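Local structure of mannan endo-1,6-alpha-mannosidase (Chaetomium thermophilum, 6RY0) at residues K224-L229 against G233-E238; K358-P363 against M393-A398; S136-A141 against F203-R208. The protein probably cleaves alpha-1,6-mannosidic linkages as a family 76 glycoside hydrolase and is linked to the transfer of GPI-anchored glycoproteins into the fungal cell wall. All blocks are in the same frame, centred on the assembly; numbering follows the deposited sequence. Where two conformers were deposited one is given.

Interaction 1 (K224-L229 against G233-E238)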
loop_
_atom_site.group_PDB
_atom_site.type_symbol
_atom_site.label_atom_id
_atom_site.label_comp_id
_atom_site.label_asym_id
_atom_site.label_seq_id
_atom_site.Cartn_x
_atom_site.Cartn_y
_atom_site.Cartn_z
ATOM N N LYS A 224 -13.198 10.564 -11.222
ATOM C CA LYS A 224 -14.125 9.653 -11.872
ATOM C C LYS A 224 -14.178 8.327 -11.130
ATOM O O LYS A 224 -15.266 7.759 -10.911
ATOM C CB LYS A 224 -13.680 9.455 -13.331
ATOM C CG LYS A 224 -14.548 8.549 -14.154
ATOM C CD LYS A 224 -13.992 8.467 -15.577
ATOM C CE LYS A 224 -15.035 8.359 -16.672
ATOM N NZ LYS A 224 -15.689 7.073 -16.552
ATOM N N ILE A 225 -13.015 7.781 -10.774
ATOM C CA ILE A 225 -13.000 6.470 -10.127
ATOM C C ILE A 225 -13.560 6.543 -8.713
ATOM O O ILE A 225 -14.302 5.639 -8.291
ATOM C CB ILE A 225 -11.581 5.887 -10.127
ATOM C CG1 ILE A 225 -11.094 5.642 -11.523
ATOM C CG2 ILE A 225 -11.464 4.679 -9.208
ATOM C CD1 ILE A 225 -11.801 4.494 -12.200
ATOM N N PHE A 226 -13.253 7.598 -7.974
ATOM C CA PHE A 226 -13.842 7.763 -6.648
ATOM C C PHE A 226 -15.360 7.850 -6.741
ATOM O O PHE A 226 -16.088 7.217 -5.975
ATOM C CB PHE A 226 -13.284 9.010 -5.977
ATOM C CG PHE A 226 -13.649 9.073 -4.522
ATOM C CD1 PHE A 226 -14.854 9.611 -4.121
ATOM C CD2 PHE A 226 -12.773 8.585 -3.538
ATOM C CE1 PHE A 226 -15.173 9.646 -2.757
ATOM C CE2 PHE A 226 -13.097 8.625 -2.209
ATOM C CZ PHE A 226 -14.285 9.142 -1.839
ATOM N N ASP A 227 -15.846 8.636 -7.705
ATOM C CA ASP A 227 -17.272 8.800 -7.849
ATOM C C ASP A 227 -17.947 7.489 -8.223
ATOM O O ASP A 227 -19.084 7.238 -7.813
ATOM C CB ASP A 227 -17.573 9.913 -8.832
ATOM C CG ASP A 227 -17.280 11.311 -8.254
ATOM O OD1 ASP A 227 -16.985 11.448 -7.037
ATOM O OD2 ASP A 227 -17.308 12.259 -9.041
ATOM N N TRP A 228 -17.249 6.641 -8.977
ATOM C CA TRP A 228 -17.747 5.321 -9.295
ATOM C C TRP A 228 -17.835 4.437 -8.040
ATOM O O TRP A 228 -18.835 3.786 -7.795
ATOM C CB TRP A 228 -16.879 4.655 -10.387
ATOM C CG TRP A 228 -17.377 3.293 -10.723
ATOM C CD1 TRP A 228 -18.381 2.989 -11.606
ATOM C CD2 TRP A 228 -16.964 2.050 -10.133
ATOM N NE1 TRP A 228 -18.618 1.642 -11.591
ATOM C CE2 TRP A 228 -17.772 1.038 -10.696
ATOM C CE3 TRP A 228 -15.989 1.684 -9.199
ATOM C CZ2 TRP A 228 -17.646 -0.287 -10.354
ATOM C CZ3 TRP A 228 -15.850 0.351 -8.869
ATOM C CH2 TRP A 228 -16.686 -0.607 -9.425
ATOM N N LEU A 229 -16.767 4.430 -7.235
ATOM C CA LEU A 229 -16.766 3.673 -5.994
ATOM C C LEU A 229 -17.929 4.092 -5.075
ATOM O O LEU A 229 -18.513 3.272 -4.370
ATOM C CB LEU A 229 -15.444 3.861 -5.271
ATOM C CG LEU A 229 -14.283 3.032 -5.818
ATOM C CD1 LEU A 229 -12.967 3.508 -5.208
ATOM C CD2 LEU A 229 -14.489 1.549 -5.563
ATOM N N GLY A 233 -21.670 1.905 -4.452
ATOM C CA GLY A 233 -22.005 1.603 -3.084
ATOM C C GLY A 233 -20.954 0.804 -2.347
ATOM O O GLY A 233 -21.210 0.321 -1.251
ATOM N N TYR A 234 -19.746 0.718 -2.897
ATOM C CA TYR A 234 -18.640 0.143 -2.152
ATOM C C TYR A 234 -18.248 1.068 -1.005
ATOM O O TYR A 234 -17.715 0.593 0.001
ATOM C CB TYR A 234 -17.446 -0.200 -3.026
ATOM C CG TYR A 234 -17.673 -1.239 -4.099
ATOM C CD1 TYR A 234 -18.863 -1.966 -4.240
ATOM C CD2 TYR A 234 -16.695 -1.457 -5.030
ATOM C CE1 TYR A 234 -19.029 -2.858 -5.270
ATOM C CE2 TYR A 234 -16.855 -2.340 -6.077
ATOM C CZ TYR A 234 -18.031 -3.048 -6.208
ATOM O OH TYR A 234 -18.269 -3.900 -7.274
ATOM N N ILE A 235 -18.470 2.370 -1.151
ATOM C CA ILE A 235 -18.442 3.311 -0.046
ATOM C C ILE A 235 -19.883 3.449 0.410
ATOM O O ILE A 235 -20.749 3.825 -0.375
ATOM C CB ILE A 235 -17.899 4.666 -0.450
ATOM C CG1 ILE A 235 -16.501 4.553 -1.055
ATOM C CG2 ILE A 235 -17.932 5.611 0.750
ATOM C CD1 ILE A 235 -16.039 5.842 -1.732
ATOM N N ASP A 236 -20.136 3.150 1.690
ATOM C CA ASP A 236 -21.493 3.234 2.225
ATOM C C ASP A 236 -21.912 4.697 2.299
ATOM O O ASP A 236 -21.223 5.506 2.933
ATOM C CB ASP A 236 -21.525 2.558 3.602
ATOM C CG ASP A 236 -22.926 2.372 4.094
ATOM O OD1 ASP A 236 -23.608 3.379 4.406
ATOM O OD2 ASP A 236 -23.388 1.222 4.183
ATOM N N HIS A 237 -23.039 5.051 1.689
ATOM C CA HIS A 237 -23.455 6.439 1.635
ATOM C C HIS A 237 -23.876 6.990 2.983
ATOM O O HIS A 237 -23.929 8.198 3.139
ATOM C CB HIS A 237 -24.644 6.599 0.686
ATOM C CG HIS A 237 -24.311 6.349 -0.741
ATOM N ND1 HIS A 237 -25.080 6.850 -1.771
ATOM C CD2 HIS A 237 -23.277 5.695 -1.325
ATOM C CE1 HIS A 237 -24.533 6.503 -2.925
ATOM N NE2 HIS A 237 -23.454 5.790 -2.687
ATOM N N GLU A 238 -24.211 6.123 3.928
ATOM C CA GLU A 238 -24.616 6.534 5.257
ATOM C C GLU A 238 -23.435 6.560 6.222
ATOM O O GLU A 238 -23.215 7.521 6.946
ATOM C CB GLU A 238 -25.722 5.606 5.782
ATOM C CG GLU A 238 -26.083 5.869 7.245
ATOM C CD GLU A 238 -26.999 4.813 7.860
ATOM O OE1 GLU A 238 -27.402 3.834 7.176
ATOM O OE2 GLU A 238 -27.306 4.940 9.054
#
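L229 and Y234, whose CA atoms stand 5.5 Å apart, meet where helix 216-231 ends and the chain leaves the helical path at G233 with a positive phi. One acceptor gathers the emerging backbone: the L229 carbonyl oxygen takes weak bonds from two successive amides, at 3.2 Å from Y234 N to L229 O and at 3.3 Å from I235 N to L229 O. The first is strongly bent (124° at the hydrogen), while the second is nearly straight at 163°. Around these bonds the side chains pack back on the last turns of the helix. The extended I235 chain (chi2 168°) reaches back to set CD1 over one face of the F226 ring. In this CH-pi contact I235 CD1 stands 3.7 Å from F226 CZ, offset toward the rim. The same methyl rests against L229 CB. Y234 turns its ring to the other aromatic of the segment: its CE2 lies 3.8 Å from W228 CH2, the two planes nearly perpendicular but the approach oblique. L229 CD2 meets Y234 CD2, also at 3.8 Å, with the two side chains crossing at about a right angle. The polar ends point elsewhere, since W228 NE1 bonds to the carbonyl of C176 and Y234 OH weakly to that of K194. L267 of helix 261-278 touches both L229 and I235, and W283 meets F226 edge-to-face. The positive-phi glycine G233, the return bond from Y234 N to L229 O and the apolar L229-Y234 contact together mark a Schellman motif ending an alpha helix.

Interaction 2 (K358-P363 against M393-A398)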
loop_
_atom_site.group_PDB
_atom_site.type_symbol
_atom_site.label_atom_id
_atom_site.label_comp_id
_atom_site.label_asym_id
_atom_site.label_seq_id
_atom_site.Cartn_x
_atom_site.Cartn_y
_atom_site.Cartn_z
ATOM N N LYS A 358 4.407 -3.646 22.272
ATOM C CA LYS A 358 4.191 -4.391 23.525
ATOM C C LYS A 358 4.185 -5.897 23.290
ATOM O O LYS A 358 4.603 -6.643 24.178
ATOM C CB LYS A 358 2.897 -3.943 24.184
ATOM C CG LYS A 358 2.545 -4.694 25.440
ATOM C CD LYS A 358 3.315 -4.182 26.611
ATOM C CE LYS A 358 2.885 -4.874 27.900
ATOM N NZ LYS A 358 3.762 -4.481 29.030
ATOM N N GLN A 359 3.722 -6.351 22.113
ATOM C CA GLN A 359 3.667 -7.761 21.828
ATOM C C GLN A 359 4.829 -8.271 21.001
ATOM O O GLN A 359 4.877 -9.468 20.709
ATOM C CB GLN A 359 2.307 -8.188 21.253
ATOM C CG GLN A 359 1.918 -7.535 19.933
ATOM C CD GLN A 359 2.611 -8.148 18.724
ATOM O OE1 GLN A 359 2.514 -9.356 18.470
ATOM N NE2 GLN A 359 3.312 -7.324 17.970
ATOM N N CYS A 360 5.812 -7.419 20.685
ATOM C CA CYS A 360 7.025 -7.881 20.011
ATOM C C CYS A 360 8.014 -8.376 21.062
ATOM O O CYS A 360 9.026 -7.736 21.360
ATOM C CB CYS A 360 7.653 -6.806 19.155
ATOM S SG CYS A 360 6.690 -6.320 17.699
ATOM N N VAL A 361 7.696 -9.546 21.623
ATOM C CA VAL A 361 8.448 -10.127 22.725
ATOM C C VAL A 361 8.644 -11.623 22.518
ATOM O O VAL A 361 9.036 -12.327 23.444
ATOM C CB VAL A 361 7.763 -9.876 24.075
ATOM C CG1 VAL A 361 7.772 -8.397 24.400
ATOM C CG2 VAL A 361 6.355 -10.447 24.121
ATOM N N GLY A 362 8.363 -12.138 21.324
ATOM C CA GLY A 362 8.357 -13.571 21.127
ATOM C C GLY A 362 9.711 -14.220 21.081
ATOM O O GLY A 362 10.716 -13.605 20.704
ATOM N N PRO A 363 9.748 -15.507 21.418
ATOM C CA PRO A 363 10.954 -16.292 21.201
ATOM C C PRO A 363 11.142 -16.494 19.703
ATOM O O PRO A 363 10.189 -16.351 18.946
ATOM C CB PRO A 363 10.630 -17.608 21.897
ATOM C CG PRO A 363 9.176 -17.756 21.762
ATOM C CD PRO A 363 8.607 -16.340 21.832
ATOM N N MET A 393 6.671 -6.575 8.931
ATOM C CA MET A 393 6.536 -5.401 8.066
ATOM C C MET A 393 5.586 -4.376 8.698
ATOM O O MET A 393 5.834 -3.166 8.657
ATOM C CB MET A 393 6.009 -5.843 6.697
ATOM C CG MET A 393 6.135 -4.760 5.610
ATOM S SD MET A 393 5.308 -5.138 4.050
ATOM C CE MET A 393 6.002 -6.736 3.693
ATOM N N SER A 394 4.486 -4.877 9.267
ATOM C CA SER A 394 3.505 -4.002 9.868
ATOM C C SER A 394 4.031 -3.280 11.092
ATOM O O SER A 394 3.730 -2.089 11.264
ATOM C CB SER A 394 2.213 -4.765 10.169
ATOM O OG SER A 394 1.561 -5.095 8.958
ATOM N N VAL A 395 4.800 -3.956 11.954
ATOM C CA VAL A 395 5.357 -3.260 13.099
ATOM C C VAL A 395 6.426 -2.255 12.653
ATOM O O VAL A 395 6.481 -1.142 13.171
ATOM C CB VAL A 395 5.898 -4.219 14.161
ATOM C CG1 VAL A 395 6.460 -3.434 15.342
ATOM C CG2 VAL A 395 4.785 -5.162 14.614
ATOM N N LEU A 396 7.272 -2.638 11.697
ATOM C CA LEU A 396 8.244 -1.703 11.146
ATOM C C LEU A 396 7.557 -0.424 10.647
ATOM O O LEU A 396 8.002 0.695 10.927
ATOM C CB LEU A 396 9.040 -2.360 10.031
ATOM C CG LEU A 396 9.981 -1.446 9.228
ATOM C CD1 LEU A 396 11.032 -0.833 10.110
ATOM C CD2 LEU A 396 10.624 -2.246 8.109
ATOM N N ALA A 397 6.472 -0.594 9.898
ATOM C CA ALA A 397 5.715 0.531 9.376
ATOM C C ALA A 397 5.155 1.408 10.493
ATOM O O ALA A 397 5.259 2.633 10.455
ATOM C CB ALA A 397 4.574 -0.010 8.510
ATOM N N ALA A 398 4.558 0.782 11.498
ATOM C CA ALA A 398 3.937 1.537 12.585
ATOM C C ALA A 398 4.966 2.316 13.382
ATOM O O ALA A 398 4.744 3.475 13.737
ATOM C CB ALA A 398 3.139 0.604 13.498
#
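C360 and V395 make the apolar part of this contact, in which a sulfur settles against a branched side chain. C360 SG lies 3.7 Å from V395 CG1 and 3.8 Å from V395 CG2, so both methyls of the fork receive it. With CG1 of V395 anti to the backbone N (chi1 -180°) and CG2 beside that N, the fork seats the sulfur almost equally on its two prongs. The covalent element follows directly: the same sulfur is bound to C369, which itself touches V395, and the helix side chain therefore packs against the disulfide region rather than against an isolated cysteine. C360 is also the centre of an inverse gamma turn, and just beyond it V361 and G362 together face R368 in a classic beta bulge, all within the connection that leads from helix 342-358 to helix 389-401 of the alpha/alpha barrel expected of this family. Q359, folded at chi1 and chi2, adds a loose van der Waals touch, its NE2 4.3 Å from V395 CG2. Its polar atoms are used nearby: Q359 NE2 hydrogen-bonds to the A356 carbonyl oxygen, and OE1 weakly accepts from G370 N. W373 touches both Q359 and V395, while L43 of helix 33-48 packs on V395.

Interaction 3 (S136-A141 against F203-R208)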
loop_
_atom_site.group_PDB
_atom_site.type_symbol
_atom_site.label_atom_id
_atom_site.label_comp_id
_atom_site.label_asym_id
_atom_site.label_seq_id
_atom_site.Cartn_x
_atom_site.Cartn_y
_atom_site.Cartn_z
ATOM N N SER A 136 4.642 2.004 -4.758
ATOM C CA SER A 136 5.993 2.082 -4.215
ATOM C C SER A 136 6.899 2.963 -5.078
ATOM O O SER A 136 7.716 3.701 -4.532
ATOM C CB SER A 136 6.564 0.683 -4.068
ATOM O OG SER A 136 5.885 0.027 -3.019
ATOM N N ALA A 137 6.743 2.923 -6.399
ATOM C CA ALA A 137 7.508 3.811 -7.258
ATOM C C ALA A 137 7.088 5.281 -7.044
ATOM O O ALA A 137 7.934 6.179 -6.984
ATOM C CB ALA A 137 7.328 3.416 -8.723
ATOM N N MET A 138 5.782 5.515 -6.918
ATOM C CA MET A 138 5.283 6.860 -6.628
ATOM C C MET A 138 5.878 7.385 -5.329
ATOM O O MET A 138 6.311 8.532 -5.239
ATOM C CB MET A 138 3.760 6.833 -6.561
ATOM C CG MET A 138 3.088 8.176 -6.478
ATOM S SD MET A 138 3.222 9.180 -7.953
ATOM C CE MET A 138 4.346 10.480 -7.443
ATOM N N LEU A 139 5.916 6.520 -4.313
ATOM C CA LEU A 139 6.466 6.874 -2.998
ATOM C C LEU A 139 7.958 7.203 -3.129
ATOM O O LEU A 139 8.441 8.137 -2.497
ATOM C CB LEU A 139 6.266 5.693 -2.033
ATOM C CG LEU A 139 6.659 5.998 -0.599
ATOM C CD1 LEU A 139 5.765 7.080 0.028
ATOM C CD2 LEU A 139 6.583 4.722 0.222
ATOM N N ALA A 140 8.690 6.443 -3.939
ATOM C CA ALA A 140 10.098 6.742 -4.158
ATOM C C ALA A 140 10.275 8.133 -4.754
ATOM O O ALA A 140 11.146 8.884 -4.341
ATOM C CB ALA A 140 10.718 5.649 -5.022
ATOM N N ALA A 141 9.424 8.516 -5.713
ATOM C CA ALA A 141 9.493 9.880 -6.270
ATOM C C ALA A 141 9.146 10.923 -5.191
ATOM O O ALA A 141 9.837 11.931 -5.032
ATOM C CB ALA A 141 8.587 10.020 -7.489
ATOM N N PHE A 203 -7.114 5.005 -8.111
ATOM C CA PHE A 203 -7.495 6.287 -7.560
ATOM C C PHE A 203 -6.311 6.956 -6.868
ATOM O O PHE A 203 -6.002 8.116 -7.109
ATOM C CB PHE A 203 -8.644 6.077 -6.575
ATOM C CG PHE A 203 -8.926 7.270 -5.704
ATOM C CD1 PHE A 203 -9.351 8.471 -6.257
ATOM C CD2 PHE A 203 -8.761 7.214 -4.333
ATOM C CE1 PHE A 203 -9.568 9.579 -5.471
ATOM C CE2 PHE A 203 -8.994 8.312 -3.521
ATOM C CZ PHE A 203 -9.390 9.496 -4.098
ATOM N N ASP A 204 -5.685 6.219 -5.944
ATOM C CA ASP A 204 -4.585 6.782 -5.175
ATOM C C ASP A 204 -3.437 7.207 -6.082
ATOM O O ASP A 204 -2.863 8.276 -5.915
ATOM C CB ASP A 204 -4.104 5.700 -4.168
ATOM C CG ASP A 204 -3.088 6.226 -3.195
ATOM O OD1 ASP A 204 -3.498 7.110 -2.385
ATOM O OD2 ASP A 204 -1.933 5.734 -3.196
ATOM N N LEU A 205 -3.082 6.371 -7.059
ATOM C CA LEU A 205 -2.030 6.736 -8.019
ATOM C C LEU A 205 -2.386 7.975 -8.782
ATOM O O LEU A 205 -1.533 8.840 -9.007
ATOM C CB LEU A 205 -1.765 5.623 -9.039
ATOM C CG LEU A 205 -0.907 4.502 -8.481
ATOM C CD1 LEU A 205 -0.864 3.324 -9.418
ATOM C CD2 LEU A 205 0.521 4.953 -8.170
ATOM N N GLY A 206 -3.628 8.068 -9.248
ATOM C CA GLY A 206 -4.043 9.259 -9.978
ATOM C C GLY A 206 -3.948 10.524 -9.143
ATOM O O GLY A 206 -3.445 11.555 -9.591
ATOM N N ALA A 207 -4.414 10.445 -7.907
ATOM C CA ALA A 207 -4.384 11.610 -7.021
ATOM C C ALA A 207 -2.940 12.052 -6.758
ATOM O O ALA A 207 -2.619 13.234 -6.742
ATOM C CB ALA A 207 -5.095 11.277 -5.747
ATOM N N ARG A 208 -2.076 11.079 -6.529
ATOM C CA ARG A 208 -0.675 11.356 -6.229
ATOM C C ARG A 208 0.074 11.852 -7.451
ATOM O O ARG A 208 0.910 12.766 -7.356
ATOM C CB ARG A 208 -0.008 10.109 -5.638
ATOM C CG ARG A 208 -0.591 9.790 -4.275
ATOM C CD ARG A 208 -0.272 8.403 -3.796
ATOM N NE ARG A 208 1.118 8.252 -3.431
ATOM C CZ ARG A 208 1.631 7.099 -3.021
ATOM N NH1 ARG A 208 0.886 5.986 -2.949
ATOM N NH2 ARG A 208 2.910 7.038 -2.683
#
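M138 lies over the flat end of R208 in the pairing of two helices, 127-142 and 196-213. Their local axes run 22° from parallel and 10.8 Å apart, consistent with the alpha/alpha barrel of family 76. The two long side chains slide past each other in opposite directions. M138 CG sits over one face of the guanidinium, 3.6 Å from R208 NE, and is also 3.7 Å from R208 CB. The bend at chi2 of M138 (68°) then leads SD along the R208 stem, 4.1 Å from R208 CB. L139 approaches at the edge: its CB is 3.7 Å from R208 NH2 and in the plane of the group. L205, deposited in two conformers, may add an apolar touch to M138 in one of them.

The next shell fixes the rotation of the guanidinium. Buried, with M138 over one face and L139 at an edge, R208 is flanked by two carboxylates, E142 bridging to NH2 and D204 to NH1, which probably compensates its charge. D204 is in turn held through OD1 by H269 ND1 of helix 261-278, and V162 of helix 155-167 touches L205. In the inner salt bridge, between residues one helical turn apart, D204 OD2 sits 2.8 Å from R208 NH1, almost in the guanidinium plane and met nearly along its own C-O axis, with the N-H...O angle at 162°.

In the fold
All three contacts are buried, but at different depths: the centre of interaction 3 lies about 10 Å from the centre of the chain, those of interactions 2 and 1 about 18 and 20 Å from it, these two on opposite sides. Interactions 1 and 3 are directly coupled, because helices 196-213 and 216-231 follow each other in the chain and F203 CZ of the first touches F226 CD2 of the second at 3.5 Å. Interaction 2 touches neither. The chemistry follows the setting. Deep between helices, a charged arginine is accommodated by carboxylates; at a helix end, backbone amides and aromatic rings do the work; where a loop meets a helix, a disulfide packs on a single valine.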